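Local coordinates for PnpC (Pseudomonas putida, PDB 3N9T), which is a hydroxyquinol 1,2-dioxygenase, an iron(III) enzyme of the intradiol family that probably opens the aromatic ring of hydroxyquinol between adjacent hydroxylated carbons, at residues P114-G119 / G174-D179; N121-D126 / G170-R175; L131-V136 / Y278-Y283; L149-T154 / F184-T189. All blocks are in the same frame, centred on the assembly; numbering follows the deposited sequence.

Interaction 1: residues P114-G119 / G174-D179; sequences PDRGYG and GRYRSD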
# COMPACT_ATOMS: atom_id res chain seq x y z
N PRO A 114 -4.16 -37.12 -6.82
CA PRO A 114 -4.18 -38.39 -7.60
C PRO A 114 -4.17 -38.20 -9.13
O PRO A 114 -4.86 -37.28 -9.67
CB PRO A 114 -5.50 -39.05 -7.17
CG PRO A 114 -5.85 -38.40 -5.81
CD PRO A 114 -5.38 -36.95 -6.01
N ASP A 115 -3.37 -39.03 -9.81
CA ASP A 115 -3.42 -39.10 -11.30
C ASP A 115 -4.72 -39.86 -11.64
O ASP A 115 -4.88 -40.99 -11.21
CB ASP A 115 -2.19 -39.82 -11.86
CG ASP A 115 -0.94 -39.10 -11.55
OD1 ASP A 115 -0.67 -38.15 -12.26
OD2 ASP A 115 -0.23 -39.50 -10.61
N ARG A 116 -5.67 -39.24 -12.32
CA ARG A 116 -6.96 -39.90 -12.54
C ARG A 116 -7.12 -40.34 -13.96
O ARG A 116 -6.61 -39.66 -14.88
CB ARG A 116 -8.13 -38.96 -12.14
CG ARG A 116 -8.00 -38.39 -10.73
CD ARG A 116 -9.41 -37.86 -10.23
NE ARG A 116 -9.30 -37.36 -8.84
CZ ARG A 116 -9.49 -38.13 -7.76
NH1 ARG A 116 -9.73 -39.44 -7.90
NH2 ARG A 116 -9.43 -37.61 -6.54
N GLY A 117 -7.83 -41.46 -14.17
CA GLY A 117 -8.10 -42.02 -15.51
C GLY A 117 -9.10 -41.20 -16.33
O GLY A 117 -9.82 -40.33 -15.80
N TYR A 118 -9.17 -41.50 -17.61
CA TYR A 118 -10.13 -40.79 -18.51
C TYR A 118 -11.57 -40.96 -18.02
O TYR A 118 -12.03 -42.08 -17.88
CB TYR A 118 -10.01 -41.31 -19.90
CG TYR A 118 -10.84 -40.64 -20.97
CD1 TYR A 118 -10.35 -39.57 -21.69
CD2 TYR A 118 -12.09 -41.16 -21.30
CE1 TYR A 118 -11.10 -38.96 -22.69
CE2 TYR A 118 -12.83 -40.59 -22.33
CZ TYR A 118 -12.34 -39.54 -23.00
OH TYR A 118 -13.08 -39.01 -23.97
N GLY A 119 -12.27 -39.87 -17.72
CA GLY A 119 -13.63 -40.00 -17.19
C GLY A 119 -13.76 -40.40 -15.73
O GLY A 119 -14.88 -40.55 -15.22
N GLY A 174 -7.80 -33.43 -9.13
CA GLY A 174 -7.19 -34.55 -9.86
C GLY A 174 -6.23 -34.11 -10.93
O GLY A 174 -6.33 -32.99 -11.43
N ARG A 175 -5.38 -35.04 -11.37
CA ARG A 175 -4.49 -34.80 -12.50
C ARG A 175 -4.94 -35.75 -13.59
O ARG A 175 -4.74 -36.95 -13.49
CB ARG A 175 -3.05 -35.14 -12.11
CG ARG A 175 -2.18 -35.25 -13.32
CD ARG A 175 -0.71 -35.14 -12.92
NE ARG A 175 -0.28 -33.74 -12.75
CZ ARG A 175 0.99 -33.38 -12.83
NH1 ARG A 175 1.89 -34.32 -13.09
NH2 ARG A 175 1.35 -32.11 -12.71
N TYR A 176 -5.55 -35.20 -14.62
CA TYR A 176 -6.05 -35.95 -15.79
C TYR A 176 -5.12 -35.78 -17.01
O TYR A 176 -4.19 -34.92 -16.99
CB TYR A 176 -7.44 -35.39 -16.13
CG TYR A 176 -8.52 -35.72 -15.11
CD1 TYR A 176 -8.65 -34.98 -13.92
CD2 TYR A 176 -9.40 -36.77 -15.34
CE1 TYR A 176 -9.65 -35.27 -12.97
CE2 TYR A 176 -10.41 -37.09 -14.40
CZ TYR A 176 -10.53 -36.33 -13.26
OH TYR A 176 -11.53 -36.59 -12.41
N ARG A 177 -5.34 -36.58 -18.07
CA ARG A 177 -4.46 -36.53 -19.23
C ARG A 177 -5.24 -36.55 -20.53
O ARG A 177 -6.34 -37.17 -20.62
CB ARG A 177 -3.45 -37.70 -19.15
CG ARG A 177 -2.34 -37.42 -18.20
CD ARG A 177 -1.41 -38.63 -18.02
NE ARG A 177 -0.20 -38.29 -17.28
CZ ARG A 177 -0.16 -38.11 -15.95
NH1 ARG A 177 -1.24 -38.27 -15.16
NH2 ARG A 177 0.99 -37.80 -15.38
N SER A 178 -4.71 -35.87 -21.54
CA SER A 178 -5.35 -35.88 -22.81
C SER A 178 -4.90 -37.20 -23.50
O SER A 178 -3.75 -37.68 -23.28
CB SER A 178 -4.94 -34.62 -23.57
OG SER A 178 -3.55 -34.69 -23.98
N ASP A 179 -5.78 -37.83 -24.28
CA ASP A 179 -5.43 -39.11 -24.90
C ASP A 179 -4.79 -38.89 -26.25
O ASP A 179 -4.50 -37.77 -26.62
CB ASP A 179 -6.69 -40.03 -24.99
CG ASP A 179 -7.75 -39.52 -25.95
OD1 ASP A 179 -7.53 -38.65 -26.81
OD2 ASP A 179 -8.89 -39.99 -25.86
O HOH W 1 1.92 -37.33 -12.62
O HOH W 2 -7.12 -38.87 -17.44
O HOH W 3 -3.79 -38.65 -15.12
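Arg116 lies across the ring of Tyr176, with its CB over one face. Arg116 CB sits 3.8 Å from the centroid of the Tyr176 ring, a CH-pi contact offset toward the rim. Further along, Arg116 CD comes to 3.3 Å from Tyr176 OH. The extended Arg116 chain then carries its guanidinium past Gly174 CA, to carbonyl partners Arg173 and Gly170 and a salt bridge with Glu120. Tyr176 OH bonds to the carbonyl of Glu120. An alanine in place of Tyr176 is likely to leave the Arg116 methylenes without their support and the Glu120 carbonyl without this donor. The carboxylate end of Asp115 comes close to two arginines. Asp115 OD1 forms a salt bridge with Arg177 NH1 at 3.0 Å, met on the anti side and 33° out of the carboxylate plane. The Arg175 chain runs alongside Asp115, but its NE pairs with Asp150. A water links Asp115 OD1, Arg175 NH1 and Arg177 NH2. The backbones join through Arg175 N to Pro114 O (2.9 Å) and Arg116 N to Arg175 O (2.7 Å), a single bridge beside strand 173-177. The loop is thus fastened by backbone bonds and one buried ring, while the charged pair and its waters lie at the surface, where solvent would probably weaken their pull.

Interaction 2: residues N121-D126 / G170-R175; sequences NMALTD and GNLRGR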
# COMPACT_ATOMS: atom_id res chain seq x y z
N ASN A 121 -14.27 -40.14 -11.86
CA ASN A 121 -14.96 -39.20 -10.98
C ASN A 121 -14.08 -38.63 -9.86
O ASN A 121 -13.43 -39.39 -9.15
CB ASN A 121 -16.19 -39.90 -10.39
CG ASN A 121 -16.92 -39.05 -9.40
OD1 ASN A 121 -17.16 -37.85 -9.61
ND2 ASN A 121 -17.23 -39.65 -8.24
N MET A 122 -14.00 -37.30 -9.70
CA MET A 122 -13.24 -36.75 -8.56
C MET A 122 -14.13 -36.24 -7.40
O MET A 122 -13.59 -35.72 -6.40
CB MET A 122 -12.27 -35.65 -8.99
CG MET A 122 -12.90 -34.51 -9.89
SD MET A 122 -11.70 -33.24 -9.98
CE MET A 122 -12.75 -31.86 -10.47
N ALA A 123 -15.45 -36.32 -7.58
CA ALA A 123 -16.38 -35.78 -6.59
C ALA A 123 -16.66 -36.89 -5.58
O ALA A 123 -17.38 -37.81 -5.86
CB ALA A 123 -17.67 -35.33 -7.22
N LEU A 124 -16.05 -36.77 -4.43
CA LEU A 124 -16.30 -37.75 -3.40
C LEU A 124 -17.46 -37.29 -2.52
O LEU A 124 -17.96 -38.07 -1.73
CB LEU A 124 -15.00 -38.04 -2.62
CG LEU A 124 -13.76 -38.25 -3.52
CD1 LEU A 124 -12.60 -38.63 -2.69
CD2 LEU A 124 -13.97 -39.29 -4.62
N THR A 125 -17.90 -36.04 -2.67
CA THR A 125 -19.03 -35.49 -1.89
C THR A 125 -20.31 -35.29 -2.73
O THR A 125 -20.33 -35.57 -3.92
CB THR A 125 -18.63 -34.18 -1.16
OG1 THR A 125 -18.15 -33.21 -2.10
CG2 THR A 125 -17.51 -34.46 -0.14
N ASP A 126 -21.38 -34.84 -2.07
CA ASP A 126 -22.70 -34.53 -2.69
C ASP A 126 -22.63 -33.42 -3.72
O ASP A 126 -21.99 -32.40 -3.46
CB ASP A 126 -23.66 -33.94 -1.61
CG ASP A 126 -24.23 -34.98 -0.66
OD1 ASP A 126 -23.95 -36.20 -0.86
OD2 ASP A 126 -24.97 -34.55 0.29
N GLY A 170 -8.05 -35.60 -1.71
CA GLY A 170 -8.20 -35.61 -3.19
C GLY A 170 -9.59 -35.23 -3.68
O GLY A 170 -9.81 -35.18 -4.85
N ASN A 171 -10.51 -34.90 -2.77
CA ASN A 171 -11.84 -34.59 -3.22
C ASN A 171 -11.80 -33.41 -4.19
O ASN A 171 -11.19 -32.40 -3.90
CB ASN A 171 -12.68 -34.18 -2.04
CG ASN A 171 -14.12 -34.02 -2.40
OD1 ASN A 171 -14.71 -34.84 -3.11
ND2 ASN A 171 -14.73 -32.97 -1.86
N LEU A 172 -12.49 -33.57 -5.30
CA LEU A 172 -12.65 -32.49 -6.30
C LEU A 172 -11.32 -31.92 -6.68
O LEU A 172 -11.21 -30.74 -7.04
CB LEU A 172 -13.62 -31.41 -5.76
CG LEU A 172 -15.09 -31.93 -5.65
CD1 LEU A 172 -15.94 -30.93 -4.90
CD2 LEU A 172 -15.77 -32.29 -6.99
N ARG A 173 -10.28 -32.78 -6.62
CA ARG A 173 -8.98 -32.47 -7.26
C ARG A 173 -8.52 -33.68 -8.04
O ARG A 173 -8.87 -34.85 -7.71
CB ARG A 173 -7.90 -32.06 -6.24
CG ARG A 173 -8.32 -31.02 -5.23
CD ARG A 173 -7.26 -30.82 -4.14
NE ARG A 173 -7.66 -29.67 -3.31
CZ ARG A 173 -7.34 -28.41 -3.58
NH1 ARG A 173 -6.61 -28.12 -4.66
NH2 ARG A 173 -7.79 -27.43 -2.78
N GLY A 174 -7.80 -33.43 -9.13
CA GLY A 174 -7.19 -34.55 -9.86
C GLY A 174 -6.23 -34.11 -10.93
O GLY A 174 -6.33 -32.99 -11.43
N ARG A 175 -5.38 -35.04 -11.37
CA ARG A 175 -4.49 -34.80 -12.50
C ARG A 175 -4.94 -35.75 -13.59
O ARG A 175 -4.74 -36.95 -13.49
CB ARG A 175 -3.05 -35.14 -12.11
CG ARG A 175 -2.18 -35.25 -13.32
CD ARG A 175 -0.71 -35.14 -12.92
NE ARG A 175 -0.28 -33.74 -12.75
CZ ARG A 175 0.99 -33.38 -12.83
NH1 ARG A 175 1.89 -34.32 -13.09
NH2 ARG A 175 1.35 -32.11 -12.71
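Asn171 OD1 accepts the backbone N-H of Leu124 at 2.7 Å, and Leu172 N donates to Met122 O at the same distance. The first bond runs nearly straight out from the side-chain carbonyl, at a C=O...N angle of 174°. With CG anti to its own backbone N (chi1 -173°), Asn171 extends its amide to the 121-126 loop. Asn171 ND2 gives a weak bond to Thr125 OG1, 3.4 Å long, and also bonds to Gln167. On the facing loop, Asn121 OD1 takes the N-H of Ala123, forming an Asx turn. Packing surrounds these bonds. Leu124 CB rests 3.3 Å from Asn171 OD1, the two side chains running past each other in opposite senses. Leu172 CD2 touches Ala123 CB at 3.6 Å. The extended Met122 chain lies along the backbone of the second segment, with Met122 SD 3.7 Å from Arg173 N. Gly170 to Arg173 form a type II beta turn, closed by Arg173 N to Gly170 O. This turn leads into strand 173-177 of the catalytic domain. It lies near the ferric site: the Arg173 side chain packs against that of the iron ligand Tyr160.

Interaction 3: residues L131-V136 / Y278-Y283; sequences LVYGRV and YKSAYY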
# COMPACT_ATOMS: atom_id res chain seq x y z
N LEU A 131 -20.31 -34.00 -16.37
CA LEU A 131 -19.13 -34.49 -17.15
C LEU A 131 -18.49 -33.24 -17.74
O LEU A 131 -19.19 -32.50 -18.49
CB LEU A 131 -19.60 -35.37 -18.29
CG LEU A 131 -18.48 -35.85 -19.25
CD1 LEU A 131 -17.39 -36.67 -18.46
CD2 LEU A 131 -19.12 -36.67 -20.39
N VAL A 132 -17.21 -32.96 -17.42
CA VAL A 132 -16.49 -31.86 -18.07
C VAL A 132 -15.52 -32.54 -19.03
O VAL A 132 -14.71 -33.36 -18.62
CB VAL A 132 -15.76 -30.92 -17.03
CG1 VAL A 132 -14.89 -29.84 -17.82
CG2 VAL A 132 -16.78 -30.23 -16.10
N TYR A 133 -15.63 -32.28 -20.31
CA TYR A 133 -14.81 -32.99 -21.27
C TYR A 133 -14.41 -32.07 -22.43
O TYR A 133 -14.94 -30.95 -22.58
CB TYR A 133 -15.56 -34.27 -21.78
CG TYR A 133 -16.68 -34.01 -22.73
CD1 TYR A 133 -17.82 -33.25 -22.34
CD2 TYR A 133 -16.72 -34.64 -23.98
CE1 TYR A 133 -18.88 -33.00 -23.24
CE2 TYR A 133 -17.79 -34.43 -24.88
CZ TYR A 133 -18.87 -33.64 -24.49
OH TYR A 133 -19.90 -33.42 -25.37
N GLY A 134 -13.47 -32.53 -23.27
CA GLY A 134 -13.04 -31.67 -24.39
C GLY A 134 -11.68 -32.14 -24.90
O GLY A 134 -11.38 -33.33 -24.88
N ARG A 135 -10.91 -31.21 -25.43
CA ARG A 135 -9.62 -31.54 -26.03
C ARG A 135 -8.60 -30.53 -25.61
O ARG A 135 -8.94 -29.45 -25.13
CB ARG A 135 -9.76 -31.57 -27.56
CG ARG A 135 -10.94 -32.55 -28.08
CD ARG A 135 -11.17 -32.42 -29.61
NE ARG A 135 -10.13 -33.18 -30.27
CZ ARG A 135 -9.68 -33.00 -31.53
NH1 ARG A 135 -10.17 -32.01 -32.31
NH2 ARG A 135 -8.71 -33.82 -31.97
N VAL A 136 -7.33 -30.92 -25.71
CA VAL A 136 -6.24 -29.97 -25.62
C VAL A 136 -5.60 -29.93 -27.02
O VAL A 136 -5.21 -30.95 -27.54
CB VAL A 136 -5.25 -30.38 -24.57
CG1 VAL A 136 -4.07 -29.32 -24.50
CG2 VAL A 136 -5.97 -30.50 -23.17
N TYR A 278 -27.78 -35.84 -17.16
CA TYR A 278 -26.61 -35.30 -16.43
C TYR A 278 -26.25 -33.95 -16.98
O TYR A 278 -26.74 -33.55 -18.06
CB TYR A 278 -25.37 -36.27 -16.51
CG TYR A 278 -24.86 -36.45 -17.92
CD1 TYR A 278 -25.50 -37.29 -18.80
CD2 TYR A 278 -23.72 -35.75 -18.37
CE1 TYR A 278 -25.02 -37.44 -20.14
CE2 TYR A 278 -23.28 -35.86 -19.64
CZ TYR A 278 -23.93 -36.73 -20.54
OH TYR A 278 -23.47 -36.89 -21.86
N LYS A 279 -25.40 -33.23 -16.26
CA LYS A 279 -24.90 -31.94 -16.79
C LYS A 279 -23.54 -32.09 -17.50
O LYS A 279 -22.72 -32.84 -17.03
CB LYS A 279 -24.82 -30.91 -15.66
CG LYS A 279 -26.15 -30.73 -14.86
CD LYS A 279 -26.89 -29.50 -15.47
CE LYS A 279 -28.16 -29.13 -14.63
NZ LYS A 279 -28.70 -27.82 -15.18
N SER A 280 -23.32 -31.38 -18.61
CA SER A 280 -22.11 -31.59 -19.40
C SER A 280 -21.56 -30.29 -19.88
O SER A 280 -22.32 -29.48 -20.45
CB SER A 280 -22.41 -32.33 -20.72
OG SER A 280 -21.20 -32.97 -21.08
N ALA A 281 -20.26 -30.11 -19.73
CA ALA A 281 -19.57 -28.90 -20.21
C ALA A 281 -18.38 -29.34 -21.11
O ALA A 281 -17.54 -30.16 -20.68
CB ALA A 281 -19.11 -28.10 -19.03
N TYR A 282 -18.32 -28.77 -22.30
CA TYR A 282 -17.38 -29.20 -23.32
C TYR A 282 -16.43 -28.06 -23.58
O TYR A 282 -16.90 -26.94 -23.89
CB TYR A 282 -18.10 -29.53 -24.68
CG TYR A 282 -17.09 -29.95 -25.76
CD1 TYR A 282 -16.55 -31.22 -25.76
CD2 TYR A 282 -16.69 -29.05 -26.76
CE1 TYR A 282 -15.61 -31.59 -26.71
CE2 TYR A 282 -15.81 -29.41 -27.71
CZ TYR A 282 -15.25 -30.67 -27.68
OH TYR A 282 -14.32 -31.04 -28.59
N TYR A 283 -15.13 -28.30 -23.53
CA TYR A 283 -14.22 -27.20 -23.76
C TYR A 283 -12.95 -27.57 -24.53
O TYR A 283 -12.33 -28.58 -24.20
CB TYR A 283 -13.87 -26.48 -22.44
CG TYR A 283 -13.25 -25.04 -22.68
CD1 TYR A 283 -14.07 -23.94 -22.85
CD2 TYR A 283 -11.85 -24.86 -22.74
CE1 TYR A 283 -13.55 -22.66 -23.06
CE2 TYR A 283 -11.32 -23.58 -22.93
CZ TYR A 283 -12.18 -22.49 -23.11
OH TYR A 283 -11.69 -21.23 -23.27
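Strands 131-136 and 278-283 run parallel, 13° apart, and pair Leu131 with Ser280, Val132 with Ala281, Tyr133 with Tyr282 and Gly134 with Tyr283. Backbone bonds alternate between the strands, from Leu131 N to Lys279 O (2.8 Å) up to a longer one from Arg135 N to Tyr283 O (3.2 Å). The two tyrosines of the Tyr133-Tyr282 pair share one face of the sheet and make a T-shaped contact. The edge of Tyr282 points at the face of Tyr133, with planes 68° apart and centroids 5.0 Å apart. Tyr282 CD1 makes the touch, 3.6 Å from Tyr133 CE2. The first torsion of Tyr133 (chi1 74°) sets CG between its backbone N and carbonyl carbon, and the ring leans over the neighbouring strand. Tyr133 CE1 comes 3.2 Å from Ser280 OG. Tyr133 OH bonds to Asp268 and Arg262. The strands belong to the beta-sandwich catalytic domain of intradiol dioxygenases. Strand 278-287 lies between 129-138 and 256-262 in its sheet, and 129-138 continues the sheet to 183-189. Gly134 offers Tyr282 a bare backbone: Tyr282 CE1 lies 3.5 Å from Gly134 CA. A side chain there would run into Tyr283 O. Past the glycine, Arg135 lies alongside Tyr282, pointing the same way, with its guanidinium nearly coplanar with the ring. Arg135 CD is 3.6 Å from Tyr282 OH, which bonds to Glu284, while Arg135 NH2 reaches the carbonyl of Asp181. On the opposite face, Val132 CG2 meets Ala281 CB at 4.3 Å.

Interaction 4: residues L149-T154 / F184-T189; sequences LDVWQT and FAIQTT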
# COMPACT_ATOMS: atom_id res chain seq x y z
N LEU A 149 -3.65 -32.20 -17.11
CA LEU A 149 -4.60 -31.18 -16.67
C LEU A 149 -4.78 -31.38 -15.18
O LEU A 149 -5.42 -32.37 -14.77
CB LEU A 149 -5.99 -31.37 -17.34
CG LEU A 149 -5.95 -31.26 -18.87
CD1 LEU A 149 -5.65 -32.66 -19.54
CD2 LEU A 149 -7.23 -30.72 -19.40
N ASP A 150 -4.22 -30.46 -14.38
CA ASP A 150 -4.45 -30.47 -12.91
C ASP A 150 -5.67 -29.65 -12.70
O ASP A 150 -5.70 -28.47 -13.12
CB ASP A 150 -3.29 -29.78 -12.17
CG ASP A 150 -2.01 -30.65 -12.14
OD1 ASP A 150 -2.11 -31.83 -11.78
OD2 ASP A 150 -0.94 -30.13 -12.51
N VAL A 151 -6.68 -30.21 -12.03
CA VAL A 151 -7.96 -29.47 -11.87
C VAL A 151 -8.35 -29.47 -10.42
O VAL A 151 -8.06 -30.42 -9.71
CB VAL A 151 -9.11 -30.07 -12.72
CG1 VAL A 151 -8.68 -30.05 -14.16
CG2 VAL A 151 -9.42 -31.56 -12.31
N TRP A 152 -9.05 -28.41 -10.00
CA TRP A 152 -9.55 -28.33 -8.63
C TRP A 152 -10.78 -27.37 -8.60
O TRP A 152 -10.92 -26.44 -9.45
CB TRP A 152 -8.40 -27.97 -7.64
CG TRP A 152 -7.77 -26.58 -7.75
CD1 TRP A 152 -8.02 -25.47 -6.93
CD2 TRP A 152 -6.82 -26.12 -8.76
NE1 TRP A 152 -7.22 -24.38 -7.37
CE2 TRP A 152 -6.48 -24.77 -8.47
CE3 TRP A 152 -6.18 -26.76 -9.86
CZ2 TRP A 152 -5.61 -24.00 -9.29
CZ3 TRP A 152 -5.31 -26.02 -10.66
CH2 TRP A 152 -5.04 -24.63 -10.37
N GLN A 153 -11.68 -27.61 -7.67
CA GLN A 153 -12.89 -26.82 -7.53
C GLN A 153 -13.40 -26.93 -6.09
O GLN A 153 -13.02 -27.87 -5.36
CB GLN A 153 -13.97 -27.35 -8.47
CG GLN A 153 -14.47 -28.73 -8.23
CD GLN A 153 -15.67 -29.08 -9.13
OE1 GLN A 153 -15.48 -29.56 -10.23
NE2 GLN A 153 -16.91 -28.81 -8.67
N THR A 154 -14.27 -26.00 -5.69
CA THR A 154 -14.85 -26.06 -4.33
C THR A 154 -15.89 -27.13 -4.26
O THR A 154 -16.43 -27.56 -5.29
CB THR A 154 -15.60 -24.79 -3.93
OG1 THR A 154 -16.48 -24.43 -5.00
CG2 THR A 154 -14.68 -23.67 -3.63
N PHE A 184 -9.90 -35.23 -23.28
CA PHE A 184 -9.91 -35.49 -21.84
C PHE A 184 -11.38 -35.59 -21.34
O PHE A 184 -12.28 -35.08 -21.98
CB PHE A 184 -9.19 -34.36 -21.10
CG PHE A 184 -9.91 -33.08 -21.11
CD1 PHE A 184 -10.83 -32.78 -20.08
CD2 PHE A 184 -9.67 -32.15 -22.09
CE1 PHE A 184 -11.54 -31.60 -20.08
CE2 PHE A 184 -10.36 -30.95 -22.09
CZ PHE A 184 -11.31 -30.67 -21.11
N ALA A 185 -11.58 -36.21 -20.20
CA ALA A 185 -12.89 -36.28 -19.60
C ALA A 185 -12.77 -36.45 -18.09
O ALA A 185 -11.95 -37.24 -17.55
CB ALA A 185 -13.73 -37.42 -20.25
N ILE A 186 -13.57 -35.64 -17.42
CA ILE A 186 -13.52 -35.48 -15.97
C ILE A 186 -14.96 -35.62 -15.46
O ILE A 186 -15.83 -34.86 -15.87
CB ILE A 186 -13.08 -34.01 -15.66
CG1 ILE A 186 -11.63 -33.75 -16.16
CG2 ILE A 186 -13.22 -33.76 -14.14
CD1 ILE A 186 -11.17 -32.26 -16.12
N GLN A 187 -15.22 -36.55 -14.54
CA GLN A 187 -16.53 -36.56 -13.89
C GLN A 187 -16.37 -35.83 -12.57
O GLN A 187 -15.41 -36.04 -11.83
CB GLN A 187 -17.06 -37.99 -13.67
CG GLN A 187 -17.69 -38.62 -14.95
CD GLN A 187 -18.33 -40.00 -14.65
OE1 GLN A 187 -17.67 -41.04 -14.77
NE2 GLN A 187 -19.57 -39.99 -14.24
N THR A 188 -17.36 -34.97 -12.29
CA THR A 188 -17.33 -34.14 -11.12
C THR A 188 -18.75 -33.73 -10.71
O THR A 188 -19.76 -34.34 -11.14
CB THR A 188 -16.36 -32.95 -11.32
OG1 THR A 188 -16.15 -32.23 -10.10
CG2 THR A 188 -16.75 -31.98 -12.49
N THR A 189 -18.83 -32.71 -9.87
CA THR A 189 -20.14 -32.06 -9.67
C THR A 189 -20.13 -30.64 -10.20
O THR A 189 -19.06 -30.07 -10.37
CB THR A 189 -20.54 -32.06 -8.21
OG1 THR A 189 -19.51 -31.46 -7.43
CG2 THR A 189 -20.87 -33.50 -7.72
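Two hydrogen bonds hold the amide of Gln153 against the end of strand 184-189. Thr188 OG1 donates to Gln153 OE1 at 2.8 Å, arriving from well above the amide plane, 66° out of it. Gln153 NE2 donates to Thr189 O at 3.0 Å, and this partner lies close to the amide plane. Gln153 leaves its backbone with CG flanked by both N and C (chi1 64°), then runs out extended to span the gap between the segments. Both ends of this buried amide are therefore matched, which should fix its rotation. A leucine at Gln153 would probably leave the buried carbonyl of Thr189 without this donor and the hydroxyl of Thr188 without its acceptor. The other contacts are apolar. Leu149 CD2 sits over the centre of one face of the Phe184 ring, 3.9 Å from the centroid and 13° off the normal, a CH-pi contact. The two side chains cross at about a right angle. Between these ends, Val151 CG1 and Ile186 CD1 meet tip to tip at 3.9 Å. The backbones stay well apart, with CA atoms of Val151 and Ile186 at 9.2 Å, as expected for facing sheet layers. Strand 148-152 is hydrogen-bonded to 173-177 and 214-224, and strand 183-189 to 129-138. Tyr176 and Phe221 add to the filling between the layers. On the far side of strand 148-152, Trp152 stacks on the iron ligand His220.

Interactions 2, 3 and 4 are buried, whereas interaction 1 lies at the surface. Interactions 1 and 2 join the same loop region to strand 173-177 and share Gly174 and Arg175. The loop arginine of interaction 1 also ties these two contacts together. Charge and water mark the surface contact, amide and backbone bonds the turn. Interaction 3 is pairing within a sheet, strand beside strand; interaction 4 is side chains meeting between layers. They are linked because strand 183-189 pairs with 129-138, through Val132 with Ile186 and Gly134 with Phe184. Interactions 2 and 4 come closer to the iron than interaction 3.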